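Local coordinates for protein beta-xylanase (Roseburia intestinalis L1-82, PDB 6SGF) that binds xylan with low affinity through this carbohydrate-binding module of family CBM86, part of a larger enzyme that probably hydrolyses the xylan backbone, at residues 4-9 and 127-132; 12-17 and 43-48; 55-60 and 96-101; 71-76 and 104-109. All coordinates share one frame; numbering follows the deposited sequence.

Contact 1 of 4, residues 4-9 and 127-132. With CD (cadmium ion), chain S.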
loop_
_atom_site.group_PDB
_atom_site.type_symbol
_atom_site.label_atom_id
_atom_site.label_comp_id
_atom_site.label_asym_id
_atom_site.label_seq_id
_atom_site.Cartn_x
_atom_site.Cartn_y
_atom_site.Cartn_z
ATOM N N GLY B 4 1.470 6.493 17.569
ATOM C CA GLY B 4 2.597 6.531 16.660
ATOM C C GLY B 4 2.707 5.259 15.842
ATOM O O GLY B 4 3.217 5.292 14.734
ATOM N N VAL B 5 2.200 4.148 16.382
ATOM C CA VAL B 5 2.240 2.882 15.660
ATOM C C VAL B 5 1.263 2.973 14.498
ATOM O O VAL B 5 0.174 3.545 14.636
ATOM C CB VAL B 5 1.874 1.725 16.602
ATOM C CG1 VAL B 5 1.498 0.477 15.825
ATOM C CG2 VAL B 5 3.029 1.438 17.556
ATOM N N LYS B 6 1.645 2.423 13.355
ATOM C CA LYS B 6 0.776 2.462 12.170
ATOM C C LYS B 6 0.428 1.069 11.710
ATOM O O LYS B 6 1.303 0.267 11.552
ATOM C CB LYS B 6 1.455 3.122 10.989
ATOM C CG LYS B 6 1.666 4.602 11.124
ATOM C CD LYS B 6 2.228 5.133 9.887
ATOM C CE LYS B 6 2.185 6.625 9.823
ATOM N NZ LYS B 6 3.116 7.210 10.798
ATOM N N LYS B 7 -0.846 0.801 11.614
ATOM C CA LYS B 7 -1.339 -0.415 11.005
ATOM C C LYS B 7 -1.795 -0.080 9.584
ATOM O O LYS B 7 -2.720 0.717 9.399
ATOM C CB LYS B 7 -2.481 -0.988 11.839
ATOM C CG LYS B 7 -2.086 -1.655 13.178
ATOM C CD LYS B 7 -0.840 -2.562 13.082
ATOM C CE LYS B 7 -0.758 -3.422 11.784
ATOM N NZ LYS B 7 -1.379 -4.774 11.823
ATOM N N VAL B 8 -1.119 -0.630 8.582
ATOM C CA VAL B 8 -1.371 -0.274 7.186
ATOM C C VAL B 8 -1.941 -1.484 6.481
ATOM O O VAL B 8 -1.349 -2.562 6.534
ATOM C CB VAL B 8 -0.089 0.186 6.468
ATOM C CG1 VAL B 8 -0.377 0.443 4.996
ATOM C CG2 VAL B 8 0.522 1.411 7.097
ATOM N N PHE B 9 -3.052 -1.314 5.787
ATOM C CA PHE B 9 -3.614 -2.379 4.969
ATOM C C PHE B 9 -3.672 -1.931 3.522
ATOM O O PHE B 9 -4.425 -1.003 3.185
ATOM C CB PHE B 9 -5.004 -2.765 5.471
ATOM C CG PHE B 9 -5.052 -3.060 6.927
ATOM C CD1 PHE B 9 -4.360 -4.136 7.448
ATOM C CD2 PHE B 9 -5.761 -2.244 7.784
ATOM C CE1 PHE B 9 -4.391 -4.409 8.815
ATOM C CE2 PHE B 9 -5.802 -2.505 9.153
ATOM C CZ PHE B 9 -5.112 -3.601 9.665
ATOM N N THR B 127 -4.567 3.366 6.312
ATOM C CA THR B 127 -3.590 3.375 7.395
ATOM C C THR B 127 -4.235 3.851 8.688
ATOM O O THR B 127 -4.896 4.886 8.698
ATOM C CB THR B 127 -2.420 4.307 7.073
ATOM O OG1 THR B 127 -1.668 3.800 5.949
ATOM C CG2 THR B 127 -1.536 4.415 8.322
ATOM N N PHE B 128 -4.038 3.099 9.768
ATOM C CA PHE B 128 -4.487 3.470 11.106
ATOM C C PHE B 128 -3.282 3.870 11.931
ATOM O O PHE B 128 -2.394 3.042 12.166
ATOM C CB PHE B 128 -5.209 2.305 11.754
ATOM C CG PHE B 128 -6.455 1.924 11.021
ATOM C CD1 PHE B 128 -6.387 1.149 9.884
ATOM C CD2 PHE B 128 -7.676 2.385 11.448
ATOM C CE1 PHE B 128 -7.529 0.822 9.192
ATOM C CE2 PHE B 128 -8.837 2.047 10.763
ATOM C CZ PHE B 128 -8.751 1.281 9.622
ATOM N N GLU B 129 -3.219 5.139 12.322
ATOM C CA GLU B 129 -2.166 5.599 13.211
ATOM C C GLU B 129 -2.700 5.676 14.636
ATOM O O GLU B 129 -3.683 6.381 14.899
ATOM C CB GLU B 129 -1.575 6.939 12.804
ATOM C CG GLU B 129 -0.418 7.250 13.763
ATOM C CD GLU B 129 0.548 8.222 13.210
ATOM O OE1 GLU B 129 0.329 8.619 12.046
ATOM O OE2 GLU B 129 1.516 8.596 13.928
ATOM N N LEU B 130 -2.047 4.986 15.549
ATOM C CA LEU B 130 -2.548 4.906 16.911
ATOM C C LEU B 130 -2.081 6.126 17.699
ATOM O O LEU B 130 -1.099 6.787 17.361
ATOM C CB LEU B 130 -2.078 3.628 17.584
ATOM C CG LEU B 130 -2.319 2.337 16.788
ATOM C CD1 LEU B 130 -1.956 1.142 17.635
ATOM C CD2 LEU B 130 -3.770 2.263 16.311
ATOM N N LYS B 131 -2.827 6.447 18.746
ATOM C CA LYS B 131 -2.438 7.557 19.607
ATOM C C LYS B 131 -1.105 7.280 20.286
ATOM O O LYS B 131 -0.748 6.131 20.553
ATOM C CB LYS B 131 -3.510 7.785 20.669
ATOM C CG LYS B 131 -4.844 8.274 20.126
ATOM C CD LYS B 131 -5.908 8.331 21.208
ATOM C CE LYS B 131 -7.281 8.576 20.581
ATOM N NZ LYS B 131 -8.404 8.468 21.550
ATOM N N ALA B 132 -0.353 8.355 20.534
ATOM C CA ALA B 132 0.875 8.237 21.304
ATOM C C ALA B 132 0.526 7.595 22.639
ATOM O O ALA B 132 -0.511 7.896 23.230
ATOM C CB ALA B 132 1.504 9.615 21.521
HETATM CD CD CD S . 1.980 10.419 12.168
#
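F128 brings the rim of its ring to the rim of F9, CE1 of F128 lying 3.7 Å from CE2 of F9 and near the plane of the F9 ring. The planes stand 61° apart, and neither ring lies over the face of the other. L45, I49, V57, I104 and V107 pack around F128, a site that suits a large flat hydrocarbon, while F9 leans on P46. K7, on the F128 face, forms a salt bridge with E47. V5 and L130 lie side by side and point the same way, with V5 CG1 4.0 Å from L130 CD1.

Beneath these side chains runs an antiparallel ladder that joins the first strand of this beta-sandwich module to its last. K7 and F128 form a hydrogen-bonded pair: K7 N reaches F128 O at 2.8 Å, and F128 N returns an almost straight bond to K7 O at 2.7 Å. L130 N continues the ladder to V5 O, again nearly straight.

The other face carries K6, V8, T127 and E129. Here V8 CG2 sits 3.4 Å from T127 OG1, two beta-branched residues well suited to a strand, and V8 also packs on V8 of the second subunit. E129 is extended, with CG anti to its backbone N (chi1 -176°), which carries the carboxylate out to a cadmium ion held by both oxygens, OE1 at 2.5 Å and OE2 at 2.6 Å. K6 bends only at its last torsion (chi4 69°), bringing NZ to 3.4 Å from E129 OE1 in a weak hydrogen bond that is part of a salt bridge.

Contact 2 of 4, residues 12-17 and 43-48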
loop_
_atom_site.group_PDB
_atom_site.type_symbol
_atom_site.label_atom_id
_atom_site.label_comp_id
_atom_site.label_asym_id
_atom_site.label_seq_id
_atom_site.Cartn_x
_atom_site.Cartn_y
_atom_site.Cartn_z
ATOM N N ASP B 12 -5.237 -5.325 -1.356
ATOM C CA ASP B 12 -5.440 -6.769 -1.399
ATOM C C ASP B 12 -5.676 -7.388 -0.029
ATOM O O ASP B 12 -6.072 -8.557 0.037
ATOM C CB ASP B 12 -4.265 -7.474 -2.095
ATOM C CG ASP B 12 -3.011 -7.549 -1.257
ATOM O OD1 ASP B 12 -2.725 -6.617 -0.477
ATOM O OD2 ASP B 12 -2.258 -8.532 -1.442
ATOM N N GLN B 13 -5.507 -6.635 1.058
ATOM C CA GLN B 13 -5.809 -7.159 2.385
ATOM C C GLN B 13 -7.221 -6.833 2.862
ATOM O O GLN B 13 -7.632 -7.348 3.903
ATOM C CB GLN B 13 -4.797 -6.618 3.400
ATOM C CG GLN B 13 -3.354 -6.848 3.053
ATOM C CD GLN B 13 -2.417 -6.265 4.100
ATOM O OE1 GLN B 13 -2.014 -5.109 4.023
ATOM N NE2 GLN B 13 -2.074 -7.070 5.092
ATOM N N LEU B 14 -7.979 -6.042 2.109
ATOM C CA LEU B 14 -9.291 -5.567 2.509
ATOM C C LEU B 14 -10.321 -6.364 1.715
ATOM O O LEU B 14 -10.353 -6.291 0.487
ATOM C CB LEU B 14 -9.406 -4.062 2.253
ATOM C CG LEU B 14 -8.462 -3.188 3.084
ATOM C CD1 LEU B 14 -8.536 -1.756 2.610
ATOM C CD2 LEU B 14 -8.855 -3.305 4.558
ATOM N N LYS B 15 -11.211 -7.045 2.407
ATOM C CA LYS B 15 -12.267 -7.842 1.750
ATOM C C LYS B 15 -13.564 -7.054 1.704
ATOM O O LYS B 15 -13.864 -6.409 2.651
ATOM C CB LYS B 15 -12.511 -9.136 2.498
ATOM C CG LYS B 15 -11.742 -10.304 1.934
ATOM C CD LYS B 15 -10.426 -10.502 2.588
ATOM C CE LYS B 15 -9.589 -11.548 1.882
ATOM N NZ LYS B 15 -8.359 -10.953 1.325
ATOM N N VAL B 16 -14.287 -7.128 0.603
ATOM C CA VAL B 16 -15.523 -6.368 0.467
ATOM C C VAL B 16 -16.607 -7.033 1.324
ATOM O O VAL B 16 -16.906 -8.216 1.176
ATOM C CB VAL B 16 -15.987 -6.264 -0.994
ATOM C CG1 VAL B 16 -17.387 -5.576 -1.058
ATOM C CG2 VAL B 16 -15.001 -5.466 -1.843
ATOM N N ALA B 17 -17.196 -6.251 2.222
ATOM C CA ALA B 17 -18.313 -6.741 3.029
ATOM C C ALA B 17 -19.661 -6.512 2.334
ATOM O O ALA B 17 -20.575 -7.347 2.411
ATOM C CB ALA B 17 -18.330 -6.058 4.402
ATOM N N TRP B 43 -15.564 -2.243 3.328
ATOM C CA TRP B 43 -14.559 -3.285 3.472
ATOM C C TRP B 43 -14.337 -3.641 4.942
ATOM O O TRP B 43 -14.195 -2.752 5.787
ATOM C CB TRP B 43 -13.210 -2.862 2.906
ATOM C CG TRP B 43 -13.078 -2.610 1.462
ATOM C CD1 TRP B 43 -12.669 -3.494 0.504
ATOM C CD2 TRP B 43 -13.272 -1.362 0.809
ATOM N NE1 TRP B 43 -12.630 -2.865 -0.731
ATOM C CE2 TRP B 43 -12.985 -1.555 -0.562
ATOM C CE3 TRP B 43 -13.683 -0.094 1.245
ATOM C CZ2 TRP B 43 -13.070 -0.532 -1.483
ATOM C CZ3 TRP B 43 -13.779 0.918 0.325
ATOM C CH2 TRP B 43 -13.467 0.701 -1.024
ATOM N N THR B 44 -14.197 -4.937 5.221
ATOM C CA THR B 44 -13.850 -5.416 6.544
ATOM C C THR B 44 -12.341 -5.382 6.751
ATOM O O THR B 44 -11.562 -5.674 5.836
ATOM C CB THR B 44 -14.354 -6.855 6.747
ATOM O OG1 THR B 44 -15.749 -6.943 6.405
ATOM C CG2 THR B 44 -14.154 -7.271 8.225
ATOM N N LEU B 45 -11.936 -5.020 7.960
ATOM C CA LEU B 45 -10.521 -5.023 8.299
ATOM C C LEU B 45 -10.086 -6.440 8.673
ATOM O O LEU B 45 -10.884 -7.217 9.193
ATOM C CB LEU B 45 -10.259 -4.072 9.451
ATOM C CG LEU B 45 -10.571 -2.583 9.235
ATOM C CD1 LEU B 45 -10.108 -1.871 10.509
ATOM C CD2 LEU B 45 -9.896 -2.075 7.965
ATOM N N PRO B 46 -8.833 -6.807 8.417
ATOM C CA PRO B 46 -8.392 -8.160 8.814
ATOM C C PRO B 46 -8.510 -8.412 10.317
ATOM O O PRO B 46 -8.610 -9.570 10.736
ATOM C CB PRO B 46 -6.931 -8.213 8.340
ATOM C CG PRO B 46 -6.804 -7.136 7.339
ATOM C CD PRO B 46 -7.774 -6.061 7.729
ATOM N N GLU B 47 -8.509 -7.361 11.140
ATOM C CA GLU B 47 -8.526 -7.453 12.602
ATOM C C GLU B 47 -9.171 -6.180 13.082
ATOM O O GLU B 47 -8.934 -5.152 12.473
ATOM C CB GLU B 47 -7.084 -7.552 13.088
ATOM C CG GLU B 47 -6.324 -6.210 12.825
ATOM C CD GLU B 47 -5.132 -6.423 11.902
ATOM O OE1 GLU B 47 -5.342 -7.119 10.870
ATOM O OE2 GLU B 47 -4.013 -5.967 12.223
ATOM N N SER B 48 -10.046 -6.214 14.059
ATOM C CA SER B 48 -10.556 -4.922 14.472
ATOM C C SER B 48 -9.576 -4.257 15.421
ATOM O O SER B 48 -8.657 -4.884 15.946
ATOM C CB SER B 48 -11.998 -5.056 14.933
ATOM O OG SER B 48 -12.217 -6.301 15.616
HETATM O O HOH W 1 -9.828 -7.944 5.430
#
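The outer strand 15-19 of the five-stranded sheet of this beta-sandwich meets strand 40-50 here, and the two run antiparallel but strongly splayed, the axes of 15-17 and 43-45 at 119°. Between residues 12-17 and 43-48 one backbone hydrogen bond is made: T44 N donates to K15 O at 3.0 Å, approaching nearly in line with the carbonyl. A17 pairs further along with K42. Just before the strand, a water bridges the two backbones, donating to Q13 O at 2.7 Å and to T44 O at 2.9 Å.

W43 has the largest share of the buried surface. The pyrrole side of its indole is approached by L14 CB, 3.7 Å from W43 CD1, and by V16 CG2, 3.7 Å from W43 NE1; V16 comes in obliquely. W30 meets the same indole, and L32, I109 and L123 pack around it. L14 has CG beside the backbone N (chi1 -64°) and is extended beyond it (chi2 172°), which carries CD2 to 3.8 Å from L45 CD2; both leucines point the same way into the interior, where F9 touches each. Small A17 fits close to the threonine, its CB 3.4 Å from T44 OG1. At the corner at P46 and E47, P46 lays CG 3.5 Å from Q13 O; its ring N has no hydrogen to offer.

Polar links across this splayed end are few, so packing of L14 and V16 on W43 and L45 probably contributes much here.

Contact 3 of 4, residues 55-60 and 96-101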
loop_
_atom_site.group_PDB
_atom_site.type_symbol
_atom_site.label_atom_id
_atom_site.label_comp_id
_atom_site.label_asym_id
_atom_site.label_seq_id
_atom_site.Cartn_x
_atom_site.Cartn_y
_atom_site.Cartn_z
ATOM N N ASN B 55 -5.709 7.478 16.476
ATOM C CA ASN B 55 -5.665 8.918 16.298
ATOM C C ASN B 55 -6.158 9.337 14.923
ATOM O O ASN B 55 -6.887 10.318 14.801
ATOM C CB ASN B 55 -4.248 9.457 16.494
ATOM C CG ASN B 55 -4.237 10.950 16.618
ATOM O OD1 ASN B 55 -4.927 11.506 17.473
ATOM N ND2 ASN B 55 -3.483 11.618 15.755
ATOM N N ALA B 56 -5.806 8.583 13.882
ATOM C CA ALA B 56 -6.083 9.023 12.526
ATOM C C ALA B 56 -6.236 7.801 11.638
ATOM O O ALA B 56 -5.553 6.787 11.834
ATOM C CB ALA B 56 -4.945 9.930 12.005
ATOM N N VAL B 57 -7.142 7.910 10.670
ATOM C CA VAL B 57 -7.298 6.920 9.609
ATOM C C VAL B 57 -7.059 7.633 8.277
ATOM O O VAL B 57 -7.781 8.577 7.937
ATOM C CB VAL B 57 -8.692 6.266 9.623
ATOM C CG1 VAL B 57 -8.766 5.183 8.560
ATOM C CG2 VAL B 57 -9.024 5.651 11.006
ATOM N N THR B 58 -6.079 7.165 7.504
ATOM C CA THR B 58 -5.719 7.812 6.253
ATOM C C THR B 58 -6.006 6.880 5.079
ATOM O O THR B 58 -5.488 5.762 5.023
ATOM C CB THR B 58 -4.253 8.237 6.267
ATOM O OG1 THR B 58 -4.052 9.157 7.343
ATOM C CG2 THR B 58 -3.890 8.929 4.950
ATOM N N PHE B 59 -6.833 7.347 4.157
ATOM C CA PHE B 59 -7.176 6.622 2.947
ATOM C C PHE B 59 -6.294 7.146 1.826
ATOM O O PHE B 59 -6.275 8.358 1.569
ATOM C CB PHE B 59 -8.640 6.815 2.543
ATOM C CG PHE B 59 -9.641 6.339 3.552
ATOM C CD1 PHE B 59 -9.774 6.970 4.788
ATOM C CD2 PHE B 59 -10.465 5.290 3.252
ATOM C CE1 PHE B 59 -10.730 6.556 5.706
ATOM C CE2 PHE B 59 -11.423 4.881 4.124
ATOM C CZ PHE B 59 -11.558 5.514 5.377
ATOM N N GLN B 60 -5.589 6.250 1.158
ATOM C CA GLN B 60 -4.824 6.585 -0.033
ATOM C C GLN B 60 -5.581 6.117 -1.268
ATOM O O GLN B 60 -5.969 4.940 -1.359
ATOM C CB GLN B 60 -3.436 5.948 0.010
ATOM C CG GLN B 60 -2.544 6.321 -1.178
ATOM C CD GLN B 60 -1.117 5.754 -1.064
ATOM O OE1 GLN B 60 -0.821 4.895 -0.230
ATOM N NE2 GLN B 60 -0.248 6.234 -1.907
ATOM N N ILE B 96 -9.151 11.009 8.284
ATOM C CA ILE B 96 -10.280 11.161 9.193
ATOM C C ILE B 96 -9.748 10.928 10.601
ATOM O O ILE B 96 -9.048 9.939 10.844
ATOM C CB ILE B 96 -11.410 10.167 8.883
ATOM C CG1 ILE B 96 -12.083 10.501 7.555
ATOM C CG2 ILE B 96 -12.456 10.188 10.001
ATOM C CD1 ILE B 96 -13.045 9.408 7.129
ATOM N N ASN B 97 -10.111 11.798 11.540
ATOM C CA ASN B 97 -9.747 11.552 12.927
ATOM C C ASN B 97 -10.989 11.033 13.653
ATOM O O ASN B 97 -11.855 11.834 14.028
ATOM C CB ASN B 97 -9.229 12.835 13.570
ATOM C CG ASN B 97 -8.023 13.409 12.820
ATOM O OD1 ASN B 97 -8.128 14.367 12.049
ATOM N ND2 ASN B 97 -6.884 12.783 13.014
ATOM N N PRO B 98 -11.133 9.726 13.844
ATOM C CA PRO B 98 -12.401 9.160 14.319
ATOM C C PRO B 98 -12.561 9.246 15.830
ATOM O O PRO B 98 -11.603 9.393 16.578
ATOM C CB PRO B 98 -12.281 7.689 13.898
ATOM C CG PRO B 98 -10.829 7.418 14.144
ATOM C CD PRO B 98 -10.100 8.672 13.702
ATOM N N SER B 99 -13.807 9.128 16.275
ATOM C CA SER B 99 -14.095 9.174 17.703
ATOM C C SER B 99 -15.315 8.310 17.972
ATOM O O SER B 99 -16.169 8.125 17.104
ATOM C CB SER B 99 -14.315 10.607 18.233
ATOM O OG SER B 99 -15.233 11.369 17.463
ATOM N N GLY B 100 -15.401 7.808 19.201
ATOM C CA GLY B 100 -16.561 7.104 19.699
ATOM C C GLY B 100 -16.175 5.804 20.384
ATOM O O GLY B 100 -15.021 5.592 20.762
ATOM N N ASP B 101 -17.140 4.907 20.536
ATOM C CA ASP B 101 -16.935 3.700 21.321
ATOM C C ASP B 101 -16.712 2.480 20.439
ATOM O O ASP B 101 -16.946 2.491 19.230
ATOM C CB ASP B 101 -18.125 3.479 22.258
ATOM C CG ASP B 101 -18.116 4.445 23.437
ATOM O OD1 ASP B 101 -17.015 4.923 23.795
ATOM O OD2 ASP B 101 -19.197 4.730 24.009
HETATM O O HOH W 2 -9.197 10.987 16.518
#
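N97 carries its CG beside the backbone N (chi1 -58°), and with chi2 at 102° the amide turns so that ND2 faces the carbonyl of N55. The bond from N97 ND2 to N55 O is 3.0 Å long and almost straight at 174°; the acceptor lies in the amide plane, while the donor is tilted from the plane of the carbonyl. N55 O also receives a water at 3.0 Å, which donates to P98 O as well, so two donors grip one carbonyl oxygen. The same ND2 lies 3.6 Å from A56 CB, a methyl small enough for that place.

N55 and A56 form a classic beta bulge opposite E129, at a corner of the chain in strand 54-62. Just beyond it, V57 and I96 make a hydrogen-bonded antiparallel pair, V57 N to I96 O and I96 N to V57 O both at 2.8 Å. Their side chains lie on the inner face of the sheet. V57 CG2 meets P98 CG at 4.0 Å, roughly at right angles, and I96 CD1 reaches F59 CE1 at 3.9 Å; V72 and L70 of the opposing sheet pack against this layer.

After I96 regular pairing gives way to a loop, and P98, lacking an N-H, could not donate to the strand in any case. The asparagine amide and the water thus extend the polar link beyond the ladder, while aliphatic and aromatic groups fill the interior.

Contact 4 of 4, residues 71-76 and 104-109. With XYP (beta-D-xylopyranose), chain H.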
loop_
_atom_site.group_PDB
_atom_site.type_symbol
_atom_site.label_atom_id
_atom_site.label_comp_id
_atom_site.label_asym_id
_atom_site.label_seq_id
_atom_site.Cartn_x
_atom_site.Cartn_y
_atom_site.Cartn_z
ATOM N N LYS B 71 -15.646 6.751 5.203
ATOM C CA LYS B 71 -16.332 6.292 6.403
ATOM C C LYS B 71 -15.459 5.353 7.225
ATOM O O LYS B 71 -14.801 4.471 6.676
ATOM C CB LYS B 71 -17.622 5.535 6.053
ATOM C CG LYS B 71 -18.650 6.359 5.322
ATOM C CD LYS B 71 -19.898 5.492 5.030
ATOM C CE LYS B 71 -21.014 6.258 4.336
ATOM N NZ LYS B 71 -22.247 5.388 4.374
ATOM N N VAL B 72 -15.507 5.522 8.540
ATOM C CA VAL B 72 -14.907 4.615 9.505
ATOM C C VAL B 72 -16.052 4.047 10.334
ATOM O O VAL B 72 -16.690 4.768 11.105
ATOM C CB VAL B 72 -13.867 5.307 10.379
ATOM C CG1 VAL B 72 -13.229 4.298 11.323
ATOM C CG2 VAL B 72 -12.835 5.960 9.513
ATOM N N TYR B 73 -16.298 2.756 10.202
ATOM C CA TYR B 73 -17.402 2.125 10.915
ATOM C C TYR B 73 -16.941 1.682 12.298
ATOM O O TYR B 73 -15.759 1.371 12.505
ATOM C CB TYR B 73 -17.899 0.905 10.162
ATOM C CG TYR B 73 -18.558 1.140 8.836
ATOM C CD1 TYR B 73 -17.817 1.437 7.697
ATOM C CD2 TYR B 73 -19.934 1.005 8.713
ATOM C CE1 TYR B 73 -18.425 1.592 6.470
ATOM C CE2 TYR B 73 -20.553 1.142 7.506
ATOM C CZ TYR B 73 -19.814 1.454 6.392
ATOM O OH TYR B 73 -20.472 1.600 5.201
ATOM N N ASN B 74 -17.873 1.649 13.248
ATOM C CA ASN B 74 -17.562 1.115 14.574
ATOM C C ASN B 74 -18.719 0.243 15.058
ATOM O O ASN B 74 -19.176 0.334 16.196
ATOM C CB ASN B 74 -17.204 2.230 15.563
ATOM C CG ASN B 74 -18.382 3.148 15.939
ATOM O OD1 ASN B 74 -19.281 3.426 15.146
ATOM N ND2 ASN B 74 -18.345 3.649 17.175
ATOM N N GLY B 75 -19.171 -0.646 14.180
ATOM C CA GLY B 75 -20.038 -1.741 14.550
ATOM C C GLY B 75 -21.495 -1.549 14.227
ATOM O O GLY B 75 -22.272 -2.502 14.370
ATOM N N GLY B 76 -21.896 -0.344 13.824
ATOM C CA GLY B 76 -23.279 -0.080 13.497
ATOM C C GLY B 76 -23.606 -0.374 12.044
ATOM O O GLY B 76 -22.752 -0.741 11.234
ATOM N N ILE B 104 -13.195 -0.447 15.574
ATOM C CA ILE B 104 -13.319 -0.204 14.142
ATOM C C ILE B 104 -13.316 -1.562 13.473
ATOM O O ILE B 104 -12.328 -2.292 13.561
ATOM C CB ILE B 104 -12.178 0.671 13.603
ATOM C CG1 ILE B 104 -12.152 2.012 14.322
ATOM C CG2 ILE B 104 -12.324 0.812 12.061
ATOM C CD1 ILE B 104 -10.874 2.796 14.094
ATOM N N ASP B 105 -14.401 -1.893 12.782
ATOM C CA ASP B 105 -14.504 -3.171 12.097
ATOM C C ASP B 105 -14.451 -3.033 10.581
ATOM O O ASP B 105 -14.219 -4.033 9.889
ATOM C CB ASP B 105 -15.814 -3.888 12.476
ATOM C CG ASP B 105 -17.074 -3.070 12.133
ATOM O OD1 ASP B 105 -17.076 -1.836 12.316
ATOM O OD2 ASP B 105 -18.082 -3.664 11.702
ATOM N N ALA B 106 -14.627 -1.829 10.048
ATOM C CA ALA B 106 -14.726 -1.659 8.603
ATOM C C ALA B 106 -14.484 -0.200 8.234
ATOM O O ALA B 106 -14.540 0.691 9.082
ATOM C CB ALA B 106 -16.096 -2.102 8.076
ATOM N N VAL B 107 -14.231 0.020 6.935
ATOM C CA VAL B 107 -14.146 1.347 6.329
ATOM C C VAL B 107 -14.938 1.336 5.027
ATOM O O VAL B 107 -15.320 0.284 4.512
ATOM C CB VAL B 107 -12.687 1.775 6.071
ATOM C CG1 VAL B 107 -11.925 1.844 7.411
ATOM C CG2 VAL B 107 -12.020 0.852 5.082
ATOM N N GLY B 108 -15.228 2.531 4.509
ATOM C CA GLY B 108 -16.008 2.626 3.295
ATOM C C GLY B 108 -15.696 3.874 2.486
ATOM O O GLY B 108 -15.135 4.855 2.994
ATOM N N ILE B 109 -16.070 3.805 1.209
ATOM C CA ILE B 109 -16.005 4.917 0.272
ATOM C C ILE B 109 -17.363 5.009 -0.402
ATOM O O ILE B 109 -17.926 3.977 -0.788
ATOM C CB ILE B 109 -14.902 4.746 -0.786
ATOM C CG1 ILE B 109 -13.527 4.723 -0.116
ATOM C CG2 ILE B 109 -15.060 5.867 -1.852
ATOM C CD1 ILE B 109 -12.362 4.479 -1.141
HETATM C C1 XYP H . -27.049 5.773 2.557
HETATM C C2 XYP H . -25.603 5.994 3.005
HETATM C C3 XYP H . -25.514 7.245 3.808
HETATM C C4 XYP H . -26.195 8.415 3.135
HETATM C C5 XYP H . -27.640 8.117 2.711
HETATM O O2 XYP H . -25.160 4.819 3.688
HETATM O O3 XYP H . -24.101 7.551 3.993
HETATM O O4 XYP H . -26.171 9.497 4.079
HETATM O O5 XYP H . -27.578 6.958 1.819
HETATM O O HOH W 3 -20.026 -2.210 10.868
#
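K71 starts with CB 4.0 Å from G108 O, beside the paired strand, and then runs fully extended away from it. Its CE comes 3.4 Å from O3 of a bound xylose, and NZ at the tip donates to O3 of that xylose at 2.9 Å and more weakly to O2. D78 and Q40 also hold this amine and bond the same sugar; all three belong to the glycan pocket, where a long, flexible cation with several N-H groups suits a pair of adjacent hydroxyls.

The backbone behind it belongs to the five-stranded antiparallel sheet of the sandwich, where strands 68-73 and 103-110 run side by side. K71 N donates to G108 O at 3.0 Å, and G108 N answers to K71 O. Y73, on the pocket side with K71, turns the edge of its ring to the neighbouring backbone, CE1 lying 3.9 Å from G108 N; G108, with no side chain, lets the ring edge come close. K42 makes a cation-pi contact with the ring. On the interior face V72 and I104 meet at an oblique angle, V72 CG1 3.7 Å from I104 CG2. D105 OD1 takes a weak bond from G75 N, and its OD2 receives a water at 2.6 Å that also donates to G76 O.

From the N terminus, strand 6-10 waits until the very end of the module for its partner in strand 119-130, so contact 1 closes a loop that encloses the other three. Contact 2 is the first to close, fixing edge strand 15-19 to strand 40-50. Contacts 3 and 4 follow it in series and cross each other, because segment 71-76 lies between 55-60 and 96-101, and 104-109 comes after both. Contacts 1 and 3 share one sheet through neighbouring strands 54-62 and 119-130; contacts 2 and 4 share the other through 40-50 and 103-110. F128 and F59 pack across the interior between the sheets.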